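Local coordinates for protein peptide chain release factor subunit 1 (Aeropyrum pernix, PDB 3AGK) that probably directs translation termination, recognising the stop codons UAA, UAG and UGA on the ribosome and triggering release of the nascent peptide, at residues 306-311 against 329-334; 223-228 against 253-258. All blocks are in the same frame, centred on the assembly; numbering follows the deposited sequence.

Contact 1 (306-311 against 329-334); sequences DVEAAL and EEWVEK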
loop_
_atom_site.group_PDB
_atom_site.type_symbol
_atom_site.label_atom_id
_atom_site.label_comp_id
_atom_site.label_asym_id
_atom_site.label_seq_id
_atom_site.Cartn_x
_atom_site.Cartn_y
_atom_site.Cartn_z
ATOM N N ASP A 306 27.295 16.488 -9.849
ATOM C CA ASP A 306 28.155 15.322 -9.638
ATOM C C ASP A 306 27.469 14.024 -10.047
ATOM O O ASP A 306 28.064 13.197 -10.750
ATOM C CB ASP A 306 28.615 15.226 -8.182
ATOM C CG ASP A 306 29.602 16.309 -7.812
ATOM O OD1 ASP A 306 30.256 16.191 -6.752
ATOM O OD2 ASP A 306 29.718 17.278 -8.585
ATOM N N VAL A 307 26.225 13.847 -9.608
ATOM C CA VAL A 307 25.482 12.627 -9.911
ATOM C C VAL A 307 25.338 12.482 -11.425
ATOM O O VAL A 307 25.599 11.408 -11.973
ATOM C CB VAL A 307 24.085 12.572 -9.229
ATOM C CG1 VAL A 307 23.311 11.350 -9.705
ATOM C CG2 VAL A 307 24.222 12.551 -7.709
ATOM N N GLU A 308 24.940 13.571 -12.087
ATOM C CA GLU A 308 24.916 13.641 -13.549
ATOM C C GLU A 308 26.208 13.124 -14.179
ATOM O O GLU A 308 26.191 12.144 -14.919
ATOM C CB GLU A 308 24.670 15.073 -14.017
ATOM C CG GLU A 308 23.207 15.416 -14.218
ATOM C CD GLU A 308 22.760 15.242 -15.660
ATOM O OE1 GLU A 308 22.209 14.168 -15.993
ATOM O OE2 GLU A 308 22.957 16.185 -16.458
ATOM N N ALA A 309 27.321 13.788 -13.874
ATOM C CA ALA A 309 28.613 13.448 -14.463
ATOM C C ALA A 309 29.018 12.016 -14.142
ATOM O O ALA A 309 29.551 11.314 -14.999
ATOM C CB ALA A 309 29.690 14.429 -14.005
ATOM N N ALA A 310 28.764 11.572 -12.913
ATOM C CA ALA A 310 29.053 10.180 -12.561
ATOM C C ALA A 310 28.263 9.215 -13.444
ATOM O O ALA A 310 28.805 8.219 -13.931
ATOM C CB ALA A 310 28.772 9.915 -11.090
ATOM N N LEU A 311 26.983 9.521 -13.646
ATOM C CA LEU A 311 26.092 8.681 -14.440
ATOM C C LEU A 311 26.568 8.657 -15.889
ATOM O O LEU A 311 26.453 7.644 -16.577
ATOM C CB LEU A 311 24.669 9.242 -14.392
ATOM C CG LEU A 311 23.497 8.433 -13.817
ATOM C CD1 LEU A 311 23.894 7.235 -12.925
ATOM C CD2 LEU A 311 22.564 9.378 -13.063
ATOM N N GLU A 329 11.487 10.411 -11.761
ATOM C CA GLU A 329 11.499 9.548 -12.931
ATOM C C GLU A 329 12.611 9.931 -13.894
ATOM O O GLU A 329 13.161 9.076 -14.590
ATOM C CB GLU A 329 10.144 9.550 -13.634
ATOM C CG GLU A 329 9.908 8.310 -14.485
ATOM C CD GLU A 329 9.908 7.023 -13.667
ATOM O OE1 GLU A 329 9.644 7.084 -12.443
ATOM O OE2 GLU A 329 10.168 5.949 -14.252
ATOM N N GLU A 330 12.947 11.215 -13.923
ATOM C CA GLU A 330 14.034 11.683 -14.771
ATOM C C GLU A 330 15.322 10.975 -14.407
ATOM O O GLU A 330 16.000 10.428 -15.274
ATOM C CB GLU A 330 14.201 13.190 -14.659
ATOM C CG GLU A 330 13.083 13.955 -15.335
ATOM C CD GLU A 330 13.256 15.447 -15.213
ATOM O OE1 GLU A 330 12.231 16.163 -15.216
ATOM O OE2 GLU A 330 14.418 15.903 -15.107
ATOM N N TRP A 331 15.653 10.974 -13.122
ATOM C CA TRP A 331 16.813 10.228 -12.648
ATOM C C TRP A 331 16.719 8.725 -12.931
ATOM O O TRP A 331 17.737 8.073 -13.166
ATOM C CB TRP A 331 17.053 10.497 -11.170
ATOM C CG TRP A 331 17.451 11.906 -10.939
ATOM C CD1 TRP A 331 16.670 12.915 -10.471
ATOM C CD2 TRP A 331 18.734 12.474 -11.201
ATOM N NE1 TRP A 331 17.389 14.083 -10.411
ATOM C CE2 TRP A 331 18.661 13.839 -10.854
ATOM C CE3 TRP A 331 19.944 11.961 -11.687
ATOM C CZ2 TRP A 331 19.749 14.697 -10.979
ATOM C CZ3 TRP A 331 21.021 12.808 -11.809
ATOM C CH2 TRP A 331 20.919 14.165 -11.458
ATOM N N VAL A 332 15.505 8.183 -12.932
ATOM C CA VAL A 332 15.305 6.780 -13.290
ATOM C C VAL A 332 15.700 6.521 -14.742
ATOM O O VAL A 332 16.454 5.595 -15.038
ATOM C CB VAL A 332 13.853 6.330 -13.062
ATOM C CG1 VAL A 332 13.611 4.983 -13.710
ATOM C CG2 VAL A 332 13.547 6.260 -11.577
ATOM N N GLU A 333 15.180 7.340 -15.646
ATOM C CA GLU A 333 15.544 7.239 -17.047
ATOM C C GLU A 333 17.059 7.324 -17.183
ATOM O O GLU A 333 17.690 6.450 -17.782
ATOM C CB GLU A 333 14.873 8.356 -17.853
ATOM C CG GLU A 333 15.360 8.494 -19.300
ATOM C CD GLU A 333 14.831 7.406 -20.223
ATOM O OE1 GLU A 333 14.174 6.463 -19.729
ATOM O OE2 GLU A 333 15.074 7.496 -21.447
ATOM N N LYS A 334 17.638 8.380 -16.615
ATOM C CA LYS A 334 19.079 8.587 -16.671
ATOM C C LYS A 334 19.835 7.370 -16.132
ATOM O O LYS A 334 20.916 7.046 -16.614
ATOM C CB LYS A 334 19.463 9.862 -15.911
ATOM C CG LYS A 334 18.670 11.110 -16.355
ATOM C CD LYS A 334 19.001 12.365 -15.526
ATOM C CE LYS A 334 17.987 13.495 -15.742
ATOM N NZ LYS A 334 18.196 14.633 -14.799
#
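The indole of Trp331 meets helix 304-312 with its six-membered ring. At its edge, in the ring plane, sits Leu311 CD2, 3.9 Å from Trp331 CE3, while Val307 CG1 comes in obliquely to 3.4 Å from Trp331 CZ3. One face carries Lys334 NZ, 4.0 Å above the plane and over the centre of the Trp331 ring, a cation-pi geometry within the same helix. With CG anti to the carbonyl carbon, chi1 -66°, the ring reaches across to helix 304-312, and NE1 is tied back to Asp327. Glu308 CG also comes in obliquely, 3.8 Å from Trp331 CH2, and its carboxylate plane stands 83° from the ring. Glu308 OE1 stops 4.2 Å from Lys334 NZ, beyond a salt bridge, though the opposite charges probably still attract. Replacing Trp331 by alanine would probably leave a gap between the two helices where Val307 and Leu311 now touch the ring, and Asp327 without its indole N-H. The axes of segments 306-311 and 329-334 come within 11.5 Å, their directions 23° apart. Helix 328-335 links the adjacent parallel strands 316-322 and 341-345, a beta-alpha-beta crossover, with helix 304-312 packed beside it on the same sheet of eRF1 domain 3.

Contact 2 (223-228 against 253-258); sequences IVAGPG and VDVAYQ
Gly226 O is approached by three donors: a weak bond from Val255 N at 3.3 Å, an ammonium hydrogen bond from Lys231, and a CH...O contact from Asp254 CA. Lys231 also forms a salt bridge with Asp254 OD1, and a water links that carboxylate oxygen to the backbone nitrogen of Gly228, lying 2.8 Å from Gly228 N. Val253 O is the next shared acceptor. It takes Gly226 N at 3.0 Å, nearly in line with the carbonyl (C=O...N 170°) but bent at the hydrogen, and faces the CA-H of Ala225. The same residue's nitrogen, Val253 N, donates to Val224 O at 3.1 Å with an N-H...O angle of 167°, so Val253 brackets Ala225. These bonds make a short parallel pairing centred on Ala225 and Val253, with the weakly bonded strand 253-254 outermost beside 219-226; the intervening helices 230-236 and 242-245 make the link a beta-alpha-beta crossover in eRF1 domain 2. Ala225 and Val253 project from one face of the sheet, their CB atoms 3.9 Å apart, and there Ala225 and Val255 meet Ala266 of helix 259-269. On that side Ile223 CG2, anti to its own N, touches Val253 CG2 at 4.0 Å. At Gly226, phi of 152° would jam a CB against the preceding carbonyl, which calls for glycine. Val255 O sits against the Pro227 ring, 3.3 Å from Pro227 CD, in van der Waals contact, since the proline N has no hydrogen to donate.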
loop_
_atom_site.group_PDB
_atom_site.type_symbol
_atom_site.label_atom_id
_atom_site.label_comp_id
_atom_site.label_asym_id
_atom_site.label_seq_id
_atom_site.Cartn_x
_atom_site.Cartn_y
_atom_site.Cartn_z
ATOM N N ILE A 223 5.320 -13.696 8.424
ATOM C CA ILE A 223 6.488 -13.974 9.235
ATOM C C ILE A 223 6.064 -13.875 10.689
ATOM O O ILE A 223 5.433 -12.884 11.103
ATOM C CB ILE A 223 7.602 -12.953 8.969
ATOM C CG1 ILE A 223 8.139 -13.106 7.540
ATOM C CG2 ILE A 223 8.734 -13.122 9.983
ATOM C CD1 ILE A 223 8.983 -11.921 7.081
ATOM N N VAL A 224 6.381 -14.897 11.469
ATOM C CA VAL A 224 6.204 -14.770 12.913
ATOM C C VAL A 224 7.596 -14.641 13.540
ATOM O O VAL A 224 8.471 -15.459 13.284
ATOM C CB VAL A 224 5.390 -15.949 13.548
ATOM C CG1 VAL A 224 5.299 -15.789 15.081
ATOM C CG2 VAL A 224 4.012 -16.026 12.936
ATOM N N ALA A 225 7.791 -13.590 14.331
ATOM C CA ALA A 225 9.078 -13.306 14.966
ATOM C C ALA A 225 8.883 -12.963 16.436
ATOM O O ALA A 225 7.767 -12.811 16.900
ATOM C CB ALA A 225 9.769 -12.150 14.272
ATOM N N GLY A 226 9.986 -12.811 17.148
ATOM C CA GLY A 226 9.921 -12.400 18.533
ATOM C C GLY A 226 11.116 -12.926 19.294
ATOM O O GLY A 226 11.873 -13.765 18.788
ATOM N N PRO A 227 11.307 -12.434 20.516
ATOM C CA PRO A 227 12.396 -12.981 21.330
ATOM C C PRO A 227 11.951 -14.236 22.080
ATOM O O PRO A 227 10.772 -14.377 22.423
ATOM C CB PRO A 227 12.689 -11.843 22.302
ATOM C CG PRO A 227 11.358 -11.160 22.473
ATOM C CD PRO A 227 10.663 -11.262 21.141
ATOM N N GLY A 228 12.882 -15.150 22.309
ATOM C CA GLY A 228 12.607 -16.324 23.116
ATOM C C GLY A 228 11.551 -17.239 22.540
ATOM O O GLY A 228 11.338 -17.286 21.320
ATOM N N VAL A 253 11.477 -16.286 13.309
ATOM C CA VAL A 253 12.602 -15.348 13.313
ATOM C C VAL A 253 12.856 -14.731 14.678
ATOM O O VAL A 253 11.951 -14.150 15.266
ATOM C CB VAL A 253 12.367 -14.203 12.302
ATOM C CG1 VAL A 253 13.478 -13.172 12.391
ATOM C CG2 VAL A 253 12.219 -14.762 10.884
ATOM N N ASP A 254 14.089 -14.858 15.169
ATOM C CA ASP A 254 14.490 -14.276 16.446
ATOM C C ASP A 254 14.754 -12.798 16.304
ATOM O O ASP A 254 15.596 -12.368 15.523
ATOM C CB ASP A 254 15.727 -14.978 17.005
ATOM C CG ASP A 254 15.477 -16.443 17.265
ATOM O OD1 ASP A 254 14.781 -16.746 18.268
ATOM O OD2 ASP A 254 15.943 -17.280 16.457
ATOM N N VAL A 255 14.019 -12.019 17.073
ATOM C CA VAL A 255 14.076 -10.580 16.983
ATOM C C VAL A 255 13.940 -10.059 18.403
ATOM O O VAL A 255 13.223 -10.637 19.213
ATOM C CB VAL A 255 12.921 -10.109 16.089
ATOM C CG1 VAL A 255 12.310 -8.853 16.583
ATOM C CG2 VAL A 255 13.382 -10.001 14.644
ATOM N N ALA A 256 14.631 -8.970 18.702
ATOM C CA ALA A 256 14.704 -8.443 20.051
ATOM C C ALA A 256 13.670 -7.363 20.352
ATOM O O ALA A 256 13.307 -7.156 21.509
ATOM C CB ALA A 256 16.118 -7.907 20.333
ATOM N N TYR A 257 13.198 -6.671 19.324
ATOM C CA TYR A 257 12.370 -5.488 19.548
ATOM C C TYR A 257 10.952 -5.619 19.016
ATOM O O TYR A 257 10.632 -6.562 18.292
ATOM C CB TYR A 257 13.036 -4.251 18.940
ATOM C CG TYR A 257 14.369 -3.914 19.558
ATOM C CD1 TYR A 257 15.557 -4.279 18.937
ATOM C CD2 TYR A 257 14.439 -3.250 20.781
ATOM C CE1 TYR A 257 16.785 -3.980 19.509
ATOM C CE2 TYR A 257 15.660 -2.943 21.358
ATOM C CZ TYR A 257 16.830 -3.308 20.718
ATOM O OH TYR A 257 18.042 -3.008 21.300
ATOM N N GLN A 258 10.107 -4.665 19.401
ATOM C CA GLN A 258 8.729 -4.573 18.948
ATOM C C GLN A 258 8.615 -3.303 18.128
ATOM O O GLN A 258 9.622 -2.655 17.862
ATOM C CB GLN A 258 7.775 -4.518 20.157
ATOM C CG GLN A 258 7.705 -5.816 20.949
ATOM C CD GLN A 258 6.633 -6.768 20.443
ATOM O OE1 GLN A 258 5.822 -6.406 19.593
ATOM N NE2 GLN A 258 6.614 -7.987 20.979
HETATM O O HOH W 1 15.339 -15.056 20.868
#

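Contact 1 belongs to eRF1 domain 3 and contact 2 to eRF1 domain 2, and contact 2 closes along the chain before contact 1 opens. Their centres lie 39 Å apart and their nearest atoms about 26 Å apart, so the two do not touch. The contacts differ in kind: 306-311 and 329-334 are joined by side chains between two helices, whereas 223-228 and 253-258 are joined chiefly by backbone bonds at a sheet margin. In this family the middle domain carries the GGQ loop for peptide release, which is not modelled here, and the C-terminal domain probably engages the GTP-binding partner. Both contacts are structural packing within their domains.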